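Local structure of putative sarcosine dimethylglycine methyltransferase (Galdieria sulphuraria, 2O57) at residues D28-Y36 / C260-M268; S107-N118 / N133-I144. The protein probably transfers methyl groups from S-adenosylmethionine to sarcosine and dimethylglycine. All blocks are in the same frame, centred on the assembly; numbering follows the deposited sequence.

Contact 1: residues D28-Y36 / C260-M268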
loop_
_atom_site.group_PDB
_atom_site.type_symbol
_atom_site.label_atom_id
_atom_site.label_comp_id
_atom_site.label_asym_id
_atom_site.label_seq_id
_atom_site.Cartn_x
_atom_site.Cartn_y
_atom_site.Cartn_z
ATOM N N ASP A 28 23.640 -20.876 -5.785
ATOM C CA ASP A 28 22.262 -20.874 -5.274
ATOM C C ASP A 28 21.452 -19.794 -5.992
ATOM O O ASP A 28 20.349 -20.069 -6.450
ATOM C CB ASP A 28 22.213 -20.687 -3.761
ATOM C CG ASP A 28 22.660 -21.922 -3.003
ATOM O OD1 ASP A 28 21.868 -22.895 -2.864
ATOM O OD2 ASP A 28 23.806 -21.902 -2.527
ATOM N N ASP A 29 22.003 -18.584 -6.113
ATOM C CA ASP A 29 21.343 -17.465 -6.827
ATOM C C ASP A 29 21.216 -17.808 -8.317
ATOM O O ASP A 29 20.166 -17.576 -8.934
ATOM C CB ASP A 29 22.157 -16.157 -6.698
ATOM C CG ASP A 29 22.037 -15.496 -5.318
ATOM O OD1 ASP A 29 21.368 -16.022 -4.409
ATOM O OD2 ASP A 29 22.626 -14.420 -5.131
ATOM N N ASP A 30 22.291 -18.344 -8.904
ATOM C CA ASP A 30 22.278 -18.724 -10.331
ATOM C C ASP A 30 21.248 -19.803 -10.628
ATOM O O ASP A 30 20.562 -19.745 -11.656
ATOM C CB ASP A 30 23.644 -19.260 -10.801
ATOM C CG ASP A 30 24.712 -18.204 -10.834
ATOM O OD1 ASP A 30 24.405 -17.006 -11.059
ATOM O OD2 ASP A 30 25.891 -18.581 -10.662
ATOM N N ASP A 31 21.175 -20.828 -9.778
ATOM C CA ASP A 31 20.238 -21.927 -10.045
ATOM C C ASP A 31 18.785 -21.531 -9.756
ATOM O O ASP A 31 17.866 -22.012 -10.421
ATOM C CB ASP A 31 20.645 -23.204 -9.314
ATOM C CG ASP A 31 21.877 -23.887 -9.984
ATOM O OD1 ASP A 31 22.228 -23.496 -11.116
ATOM O OD2 ASP A 31 22.509 -24.748 -9.370
ATOM N N SER A 32 18.586 -20.658 -8.766
ATOM C CA SER A 32 17.289 -20.037 -8.562
ATOM C C SER A 32 16.873 -19.313 -9.836
ATOM O O SER A 32 15.757 -19.526 -10.326
ATOM C CB SER A 32 17.307 -19.108 -7.342
ATOM O OG SER A 32 16.050 -18.494 -7.173
ATOM N N ASP A 33 17.768 -18.507 -10.410
ATOM C CA ASP A 33 17.464 -17.872 -11.687
ATOM C C ASP A 33 17.175 -18.851 -12.846
ATOM O O ASP A 33 16.277 -18.594 -13.654
ATOM C CB ASP A 33 18.505 -16.831 -12.111
ATOM C CG ASP A 33 17.971 -15.921 -13.206
ATOM O OD1 ASP A 33 16.910 -15.242 -12.998
ATOM O OD2 ASP A 33 18.609 -15.867 -14.273
ATOM N N ARG A 34 17.907 -19.968 -12.922
ATOM C CA ARG A 34 17.618 -21.007 -13.909
ATOM C C ARG A 34 16.165 -21.518 -13.767
ATOM O O ARG A 34 15.492 -21.777 -14.788
ATOM C CB ARG A 34 18.572 -22.196 -13.771
ATOM C CG ARG A 34 20.035 -21.887 -14.177
ATOM C CD ARG A 34 20.870 -23.156 -14.056
ATOM N NE ARG A 34 22.250 -22.979 -14.526
ATOM C CZ ARG A 34 23.159 -23.951 -14.508
ATOM N NH1 ARG A 34 22.854 -25.171 -14.025
ATOM N NH2 ARG A 34 24.362 -23.718 -14.970
ATOM N N PHE A 35 15.728 -21.707 -12.520
ATOM C CA PHE A 35 14.358 -22.110 -12.232
ATOM C C PHE A 35 13.365 -21.056 -12.696
ATOM O O PHE A 35 12.456 -21.371 -13.423
ATOM C CB PHE A 35 14.122 -22.459 -10.753
ATOM C CG PHE A 35 12.638 -22.563 -10.394
ATOM C CD1 PHE A 35 11.877 -23.678 -10.805
ATOM C CD2 PHE A 35 12.012 -21.567 -9.650
ATOM C CE1 PHE A 35 10.506 -23.779 -10.483
ATOM C CE2 PHE A 35 10.655 -21.639 -9.324
ATOM C CZ PHE A 35 9.894 -22.744 -9.747
ATOM N N TYR A 36 13.533 -19.803 -12.279
ATOM C CA TYR A 36 12.578 -18.758 -12.693
ATOM C C TYR A 36 12.593 -18.533 -14.208
ATOM O O TYR A 36 11.540 -18.391 -14.865
ATOM C CB TYR A 36 12.929 -17.460 -12.012
ATOM C CG TYR A 36 12.422 -17.339 -10.595
ATOM C CD1 TYR A 36 11.077 -17.019 -10.338
ATOM C CD2 TYR A 36 13.275 -17.574 -9.511
ATOM C CE1 TYR A 36 10.613 -16.872 -9.025
ATOM C CE2 TYR A 36 12.816 -17.452 -8.195
ATOM C CZ TYR A 36 11.489 -17.089 -7.969
ATOM O OH TYR A 36 11.038 -16.950 -6.675
ATOM N N CYS A 260 18.834 -27.691 -12.226
ATOM C CA CYS A 260 18.559 -27.269 -10.835
ATOM C C CYS A 260 18.608 -28.556 -10.006
ATOM O O CYS A 260 17.620 -29.291 -9.928
ATOM C CB CYS A 260 17.179 -26.597 -10.722
ATOM S SG CYS A 260 17.007 -25.009 -11.578
ATOM N N SER A 261 19.774 -28.857 -9.431
ATOM C CA SER A 261 20.036 -30.192 -8.891
ATOM C C SER A 261 19.053 -30.564 -7.755
ATOM O O SER A 261 18.421 -29.651 -7.185
ATOM C CB SER A 261 21.452 -30.249 -8.374
ATOM O OG SER A 261 21.539 -29.552 -7.170
ATOM N N PRO A 262 18.889 -31.881 -7.456
ATOM C CA PRO A 262 18.115 -32.250 -6.264
ATOM C C PRO A 262 18.551 -31.535 -4.983
ATOM O O PRO A 262 17.685 -31.089 -4.220
ATOM C CB PRO A 262 18.278 -33.783 -6.177
ATOM C CG PRO A 262 18.452 -34.188 -7.595
ATOM C CD PRO A 262 19.292 -33.076 -8.213
ATOM N N GLU A 263 19.849 -31.404 -4.742
ATOM C CA GLU A 263 20.311 -30.728 -3.531
ATOM C C GLU A 263 19.971 -29.234 -3.565
ATOM O O GLU A 263 19.564 -28.636 -2.531
ATOM C CB GLU A 263 21.808 -30.920 -3.309
ATOM C CG GLU A 263 22.153 -32.322 -2.788
ATOM C CD GLU A 263 23.629 -32.550 -2.616
ATOM O OE1 GLU A 263 24.347 -31.613 -2.208
ATOM O OE2 GLU A 263 24.056 -33.706 -2.843
ATOM N N PHE A 264 20.114 -28.634 -4.732
ATOM C CA PHE A 264 19.721 -27.244 -4.871
ATOM C C PHE A 264 18.225 -27.074 -4.546
ATOM O O PHE A 264 17.833 -26.113 -3.859
ATOM C CB PHE A 264 20.013 -26.694 -6.263
ATOM C CG PHE A 264 19.246 -25.428 -6.537
ATOM C CD1 PHE A 264 19.649 -24.230 -5.962
ATOM C CD2 PHE A 264 18.089 -25.456 -7.296
ATOM C CE1 PHE A 264 18.930 -23.062 -6.161
ATOM C CE2 PHE A 264 17.361 -24.295 -7.502
ATOM C CZ PHE A 264 17.767 -23.093 -6.924
ATOM N N GLN A 265 17.401 -27.977 -5.070
ATOM C CA GLN A 265 15.944 -27.875 -4.917
ATOM C C GLN A 265 15.566 -27.941 -3.455
ATOM O O GLN A 265 14.738 -27.163 -2.979
ATOM C CB GLN A 265 15.216 -28.978 -5.685
ATOM C CG GLN A 265 15.280 -28.790 -7.191
ATOM C CD GLN A 265 14.533 -29.870 -7.942
ATOM O OE1 GLN A 265 13.418 -30.244 -7.562
ATOM N NE2 GLN A 265 15.146 -30.396 -9.011
ATOM N N ALA A 266 16.198 -28.860 -2.735
ATOM C CA ALA A 266 15.924 -29.028 -1.315
ATOM C C ALA A 266 16.282 -27.740 -0.562
ATOM O O ALA A 266 15.475 -27.283 0.232
ATOM C CB ALA A 266 16.638 -30.279 -0.751
ATOM N N ASN A 267 17.437 -27.122 -0.866
ATOM C CA ASN A 267 17.875 -25.853 -0.256
ATOM C C ASN A 267 16.940 -24.691 -0.596
ATOM O O ASN A 267 16.635 -23.862 0.278
ATOM C CB ASN A 267 19.289 -25.426 -0.716
ATOM C CG ASN A 267 20.402 -26.344 -0.183
ATOM O OD1 ASN A 267 20.269 -26.933 0.879
ATOM N ND2 ASN A 267 21.513 -26.441 -0.926
HETATM N N MSE A 268 16.532 -24.608 -1.862
HETATM C CA MSE A 268 15.559 -23.557 -2.270
HETATM C C MSE A 268 14.235 -23.692 -1.507
HETATM O O MSE A 268 13.716 -22.710 -0.993
HETATM C CB MSE A 268 15.290 -23.579 -3.767
HETATM C CG MSE A 268 14.486 -22.294 -4.197
HETATM SE SE MSE A 268 14.282 -22.168 -6.094
HETATM C CE MSE A 268 12.898 -20.811 -6.079
HETATM O O HOH W 1 22.048 -27.411 -10.187
#

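Contact 2: residues S107-N118 / N133-I144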
loop_
_atom_site.group_PDB
_atom_site.type_symbol
_atom_site.label_atom_id
_atom_site.label_comp_id
_atom_site.label_asym_id
_atom_site.label_seq_id
_atom_site.Cartn_x
_atom_site.Cartn_y
_atom_site.Cartn_z
ATOM N N SER A 107 12.015 6.426 -21.267
ATOM C CA SER A 107 13.271 5.734 -21.521
ATOM C C SER A 107 13.808 5.159 -20.208
ATOM O O SER A 107 13.699 5.798 -19.154
ATOM C CB SER A 107 14.279 6.725 -22.100
ATOM O OG SER A 107 13.820 7.206 -23.372
ATOM N N ILE A 108 14.385 3.968 -20.266
ATOM C CA ILE A 108 14.866 3.284 -19.064
ATOM C C ILE A 108 16.322 2.866 -19.226
ATOM O O ILE A 108 16.667 2.189 -20.202
ATOM C CB ILE A 108 14.044 1.993 -18.755
ATOM C CG1 ILE A 108 12.532 2.292 -18.585
ATOM C CG2 ILE A 108 14.599 1.262 -17.519
ATOM C CD1 ILE A 108 12.184 2.936 -17.276
ATOM N N ASP A 109 17.158 3.217 -18.242
ATOM C CA ASP A 109 18.485 2.613 -18.136
ATOM C C ASP A 109 18.387 1.508 -17.085
ATOM O O ASP A 109 17.966 1.767 -15.955
ATOM C CB ASP A 109 19.530 3.622 -17.691
ATOM C CG ASP A 109 19.787 4.705 -18.728
ATOM O OD1 ASP A 109 19.526 4.498 -19.924
ATOM O OD2 ASP A 109 20.287 5.755 -18.345
ATOM N N CYS A 110 18.826 0.299 -17.448
ATOM C CA CYS A 110 18.819 -0.828 -16.522
ATOM C C CYS A 110 20.209 -0.944 -15.917
ATOM O O CYS A 110 21.218 -0.854 -16.650
ATOM C CB CYS A 110 18.441 -2.128 -17.265
ATOM S SG CYS A 110 16.813 -2.175 -17.947
ATOM N N LEU A 111 20.280 -1.108 -14.597
ATOM C CA LEU A 111 21.545 -1.395 -13.928
ATOM C C LEU A 111 21.425 -2.746 -13.277
ATOM O O LEU A 111 20.499 -2.981 -12.493
ATOM C CB LEU A 111 21.924 -0.329 -12.895
ATOM C CG LEU A 111 23.328 -0.477 -12.291
ATOM C CD1 LEU A 111 24.390 -0.227 -13.348
ATOM C CD2 LEU A 111 23.472 0.551 -11.152
ATOM N N ASN A 112 22.341 -3.649 -13.602
ATOM C CA ASN A 112 22.202 -5.003 -13.115
ATOM C C ASN A 112 23.594 -5.626 -12.984
ATOM O O ASN A 112 24.465 -5.363 -13.831
ATOM C CB ASN A 112 21.342 -5.786 -14.112
ATOM C CG ASN A 112 20.758 -7.056 -13.546
ATOM O OD1 ASN A 112 20.034 -7.034 -12.543
ATOM N ND2 ASN A 112 20.977 -8.170 -14.242
ATOM N N ILE A 113 23.770 -6.447 -11.954
ATOM C CA ILE A 113 25.067 -7.038 -11.635
ATOM C C ILE A 113 25.340 -8.335 -12.394
ATOM O O ILE A 113 26.468 -8.771 -12.434
ATOM C CB ILE A 113 25.259 -7.247 -10.080
ATOM C CG1 ILE A 113 26.738 -7.354 -9.689
ATOM C CG2 ILE A 113 24.452 -8.452 -9.546
ATOM C CD1 ILE A 113 27.565 -6.038 -9.825
ATOM N N ALA A 114 24.318 -8.950 -12.980
ATOM C CA ALA A 114 24.482 -10.267 -13.588
ATOM C C ALA A 114 24.688 -10.125 -15.090
ATOM O O ALA A 114 23.758 -9.786 -15.819
ATOM C CB ALA A 114 23.280 -11.151 -13.252
ATOM N N PRO A 115 25.933 -10.343 -15.564
ATOM C CA PRO A 115 26.203 -10.067 -16.976
ATOM C C PRO A 115 25.450 -10.949 -17.992
ATOM O O PRO A 115 25.181 -10.483 -19.079
ATOM C CB PRO A 115 27.738 -10.225 -17.099
ATOM C CG PRO A 115 28.189 -10.932 -15.918
ATOM C CD PRO A 115 27.146 -10.777 -14.830
ATOM N N VAL A 116 25.068 -12.173 -17.642
ATOM C CA VAL A 116 24.323 -13.033 -18.593
ATOM C C VAL A 116 22.891 -12.488 -18.696
ATOM O O VAL A 116 22.347 -12.400 -19.798
ATOM C CB VAL A 116 24.328 -14.530 -18.169
ATOM C CG1 VAL A 116 23.312 -15.340 -18.970
ATOM C CG2 VAL A 116 25.791 -15.141 -18.259
ATOM N N GLN A 117 22.309 -12.086 -17.559
ATOM C CA GLN A 117 21.028 -11.373 -17.582
ATOM C C GLN A 117 21.082 -10.106 -18.443
ATOM O O GLN A 117 20.170 -9.851 -19.199
ATOM C CB GLN A 117 20.528 -10.988 -16.164
ATOM C CG GLN A 117 20.082 -12.200 -15.269
ATOM C CD GLN A 117 19.462 -11.733 -13.951
ATOM O OE1 GLN A 117 19.674 -10.602 -13.517
ATOM N NE2 GLN A 117 18.691 -12.601 -13.322
ATOM N N ASN A 118 22.126 -9.300 -18.281
ATOM C CA ASN A 118 22.279 -8.088 -19.086
ATOM C C ASN A 118 22.361 -8.376 -20.569
ATOM O O ASN A 118 21.765 -7.663 -21.389
ATOM C CB ASN A 118 23.533 -7.331 -18.667
ATOM C CG ASN A 118 23.419 -6.769 -17.270
ATOM O OD1 ASN A 118 22.305 -6.665 -16.720
ATOM N ND2 ASN A 118 24.569 -6.427 -16.661
ATOM N N ASN A 133 15.140 2.925 -26.589
ATOM C CA ASN A 133 14.559 3.394 -25.331
ATOM C C ASN A 133 15.140 2.749 -24.098
ATOM O O ASN A 133 14.999 3.288 -22.998
ATOM C CB ASN A 133 13.021 3.237 -25.304
ATOM C CG ASN A 133 12.286 4.361 -26.070
ATOM O OD1 ASN A 133 11.535 5.171 -25.472
ATOM N ND2 ASN A 133 12.492 4.408 -27.388
ATOM N N ILE A 134 15.791 1.598 -24.267
ATOM C CA ILE A 134 16.322 0.864 -23.107
ATOM C C ILE A 134 17.828 0.617 -23.258
ATOM O O ILE A 134 18.282 0.045 -24.261
ATOM C CB ILE A 134 15.576 -0.488 -22.855
ATOM C CG1 ILE A 134 14.048 -0.284 -22.808
ATOM C CG2 ILE A 134 16.084 -1.160 -21.530
ATOM C CD1 ILE A 134 13.249 -1.621 -22.899
ATOM N N THR A 135 18.595 1.061 -22.265
ATOM C CA THR A 135 20.010 0.747 -22.241
ATOM C C THR A 135 20.292 -0.183 -21.089
ATOM O O THR A 135 19.615 -0.140 -20.072
ATOM C CB THR A 135 20.908 1.995 -22.140
ATOM O OG1 THR A 135 20.771 2.545 -20.828
ATOM C CG2 THR A 135 20.509 3.022 -23.139
ATOM N N VAL A 136 21.284 -1.039 -21.232
ATOM C CA VAL A 136 21.562 -1.983 -20.178
ATOM C C VAL A 136 23.011 -1.751 -19.769
ATOM O O VAL A 136 23.922 -1.853 -20.605
ATOM C CB VAL A 136 21.391 -3.478 -20.655
ATOM C CG1 VAL A 136 21.643 -4.436 -19.498
ATOM C CG2 VAL A 136 19.994 -3.738 -21.233
ATOM N N LYS A 137 23.215 -1.469 -18.480
ATOM C CA LYS A 137 24.555 -1.203 -17.930
ATOM C C LYS A 137 24.848 -2.201 -16.812
ATOM O O LYS A 137 23.949 -2.593 -16.082
ATOM C CB LYS A 137 24.613 0.228 -17.366
ATOM C CG LYS A 137 23.996 1.349 -18.270
ATOM C CD LYS A 137 23.681 2.609 -17.412
ATOM C CE LYS A 137 23.124 3.789 -18.259
ATOM N NZ LYS A 137 24.146 4.492 -19.120
ATOM N N TYR A 138 26.089 -2.663 -16.742
ATOM C CA TYR A 138 26.564 -3.506 -15.672
ATOM C C TYR A 138 27.009 -2.605 -14.532
ATOM O O TYR A 138 27.627 -1.561 -14.762
ATOM C CB TYR A 138 27.750 -4.352 -16.139
ATOM C CG TYR A 138 28.492 -5.069 -15.028
ATOM C CD1 TYR A 138 28.084 -6.329 -14.597
ATOM C CD2 TYR A 138 29.613 -4.495 -14.411
ATOM C CE1 TYR A 138 28.753 -7.001 -13.586
ATOM C CE2 TYR A 138 30.295 -5.169 -13.398
ATOM C CZ TYR A 138 29.857 -6.429 -12.997
ATOM O OH TYR A 138 30.513 -7.125 -11.995
ATOM N N GLY A 139 26.662 -2.991 -13.309
ATOM C CA GLY A 139 27.240 -2.339 -12.157
ATOM C C GLY A 139 26.492 -2.550 -10.858
ATOM O O GLY A 139 25.565 -3.385 -10.764
ATOM N N SER A 140 26.926 -1.768 -9.868
ATOM C CA SER A 140 26.529 -1.909 -8.476
ATOM C C SER A 140 25.702 -0.696 -8.052
ATOM O O SER A 140 25.992 0.411 -8.502
ATOM C CB SER A 140 27.812 -1.962 -7.656
ATOM O OG SER A 140 27.557 -1.756 -6.285
ATOM N N PHE A 141 24.710 -0.902 -7.161
ATOM C CA PHE A 141 23.926 0.207 -6.589
ATOM C C PHE A 141 24.776 1.077 -5.674
ATOM O O PHE A 141 24.356 2.185 -5.340
ATOM C CB PHE A 141 22.753 -0.263 -5.703
ATOM C CG PHE A 141 21.860 -1.301 -6.315
ATOM C CD1 PHE A 141 21.907 -1.601 -7.678
ATOM C CD2 PHE A 141 20.932 -1.964 -5.498
ATOM C CE1 PHE A 141 21.057 -2.555 -8.229
ATOM C CE2 PHE A 141 20.083 -2.922 -6.028
ATOM C CZ PHE A 141 20.146 -3.232 -7.404
ATOM N N LEU A 142 25.937 0.562 -5.244
ATOM C CA LEU A 142 26.856 1.324 -4.389
ATOM C C LEU A 142 27.671 2.322 -5.223
ATOM O O LEU A 142 28.237 3.266 -4.690
ATOM C CB LEU A 142 27.767 0.378 -3.602
ATOM C CG LEU A 142 27.038 -0.679 -2.768
ATOM C CD1 LEU A 142 28.010 -1.596 -1.986
ATOM C CD2 LEU A 142 26.055 -0.018 -1.823
ATOM N N GLU A 143 27.687 2.124 -6.542
ATOM C CA GLU A 143 28.413 3.000 -7.435
ATOM C C GLU A 143 27.690 3.101 -8.781
ATOM O O GLU A 143 28.140 2.568 -9.812
ATOM C CB GLU A 143 29.841 2.471 -7.612
ATOM C CG GLU A 143 30.873 3.554 -7.884
ATOM C CD GLU A 143 32.290 2.996 -7.998
ATOM O OE1 GLU A 143 32.875 3.105 -9.112
ATOM O OE2 GLU A 143 32.806 2.419 -6.994
ATOM N N ILE A 144 26.558 3.789 -8.769
ATOM C CA ILE A 144 25.744 3.881 -9.971
ATOM C C ILE A 144 26.580 4.634 -11.011
ATOM O O ILE A 144 27.027 5.755 -10.744
ATOM C CB ILE A 144 24.378 4.550 -9.696
ATOM C CG1 ILE A 144 23.605 3.769 -8.593
ATOM C CG2 ILE A 144 23.598 4.666 -10.991
ATOM C CD1 ILE A 144 22.223 4.418 -8.174
HETATM O O HOH W 2 17.542 4.723 -21.822
#

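Contact 1: residues D28-Y36 / C260-M268
Asp31 CB of helix 27-40 sits over the centre of one face of the Phe264 ring, 3.5 Å from the centroid and 8° off the normal, a CH-pi contact. Phe264 CZ lies 3.2 Å from Ser32 N. CG of Phe264 is anti to the backbone N (chi1 163°), which carries the ring across to this helix. With an alanine here, a gap is likely to open beneath Asp31 and Ser32, and Asp31 CB would lose the ring face it rests on.

Sulfur and selenium come second. Cys260 SG lies 3.3 Å from Asp31 O and also touches CB of Arg34 and of Phe35. Selenomethionine Met268 is extended, and its CE meets Phe35 CD2 at 3.8 Å and then Tyr36 CE2. Its SE stands obliquely off the Phe35 ring in a Met-aromatic contact.

No direct hydrogen bond joins the segments. One water bridges them, donating a hydrogen bond to Asp31 OD2 and accepting from Ser261 N, each at 2.8 Å. Ser261 OG caps the second helix by accepting from Phe264 N. Arg34 NH1 forms a salt bridge with Asp31 OD1 by charge alone, the oxygen being far from the guanidinium plane; it hydrogen-bonds to Phe259 O.

The short helical segments cross at -91°, with axes 10.6 Å apart. Helix 235-251 packs on Phe35, Tyr36 and Met268, and Ile256 of helix 253-256 also touches Phe35.

Contact 2: residues S107-N118 / N133-I144
Asn112 O accepts two N-H groups from opposite faces of its carbonyl plane. Asn118 ND2 donates to Asn112 O at 3.0 Å in a nearly straight bond (178° at the hydrogen), and Gly139 N to the same O at 3.3 Å. Asn112 ND2 donates to Gln117 OE1 and Asn118 OD1, so the end of strand 107-112 is tied to the start of helix 115-128. Asn112 OD1 accepts from Gly92 N in the probable Rossmann-type glycine motif.

Strands 107-112 and 134-138 run parallel. On the face of Asp109 and Leu111, Thr135 OG1 donates to Asp109 OD1 in a very short bond of 2.5 Å. The Thr135 chi1 of 71° turns the hydroxyl toward the neighbouring carboxylate. Lys137 CE lies against Asp109 OD2, which forms a salt bridge with Lys85 NZ and a hydrogen bond with Tyr151 OH. On the face of Cys110 and Val136, Val136 CG1 touches Asn118 CB at 3.6 Å. The Tyr138 ring has Ile113 O at its edge, 3.1 Å from CE1.

This is a right-handed beta-alpha-beta crossover of the Rossmann-like fold. Its polar chemistry implies a fixed strand-to-helix turn beside the glycine motif and a buried carboxylate whose charge is probably offset by Lys85.

Overall arrangement
The centres of the two contacts lie about 24 Å apart. Contact 2 falls between the two segments of contact 1 along the chain, so helices 27-40 and 262-280 come together from either side of it in sequence. Contact 2 belongs to the methyltransferase sheet: strand 134-138 is outermost within this chain, with strand 107-112 next to it. Contact 1 joins helix 27-40 to helix 262-280 and the loop just before it; helix 262-280 precedes the last strand, 284-293, of the same sheet. The two sites touch where Asp33 OD1 packs 3.2 Å from Gln117 NE2. So helix 27-40 touches the first turn of helix 115-128, which belongs to the Rossmann-like part of the chain.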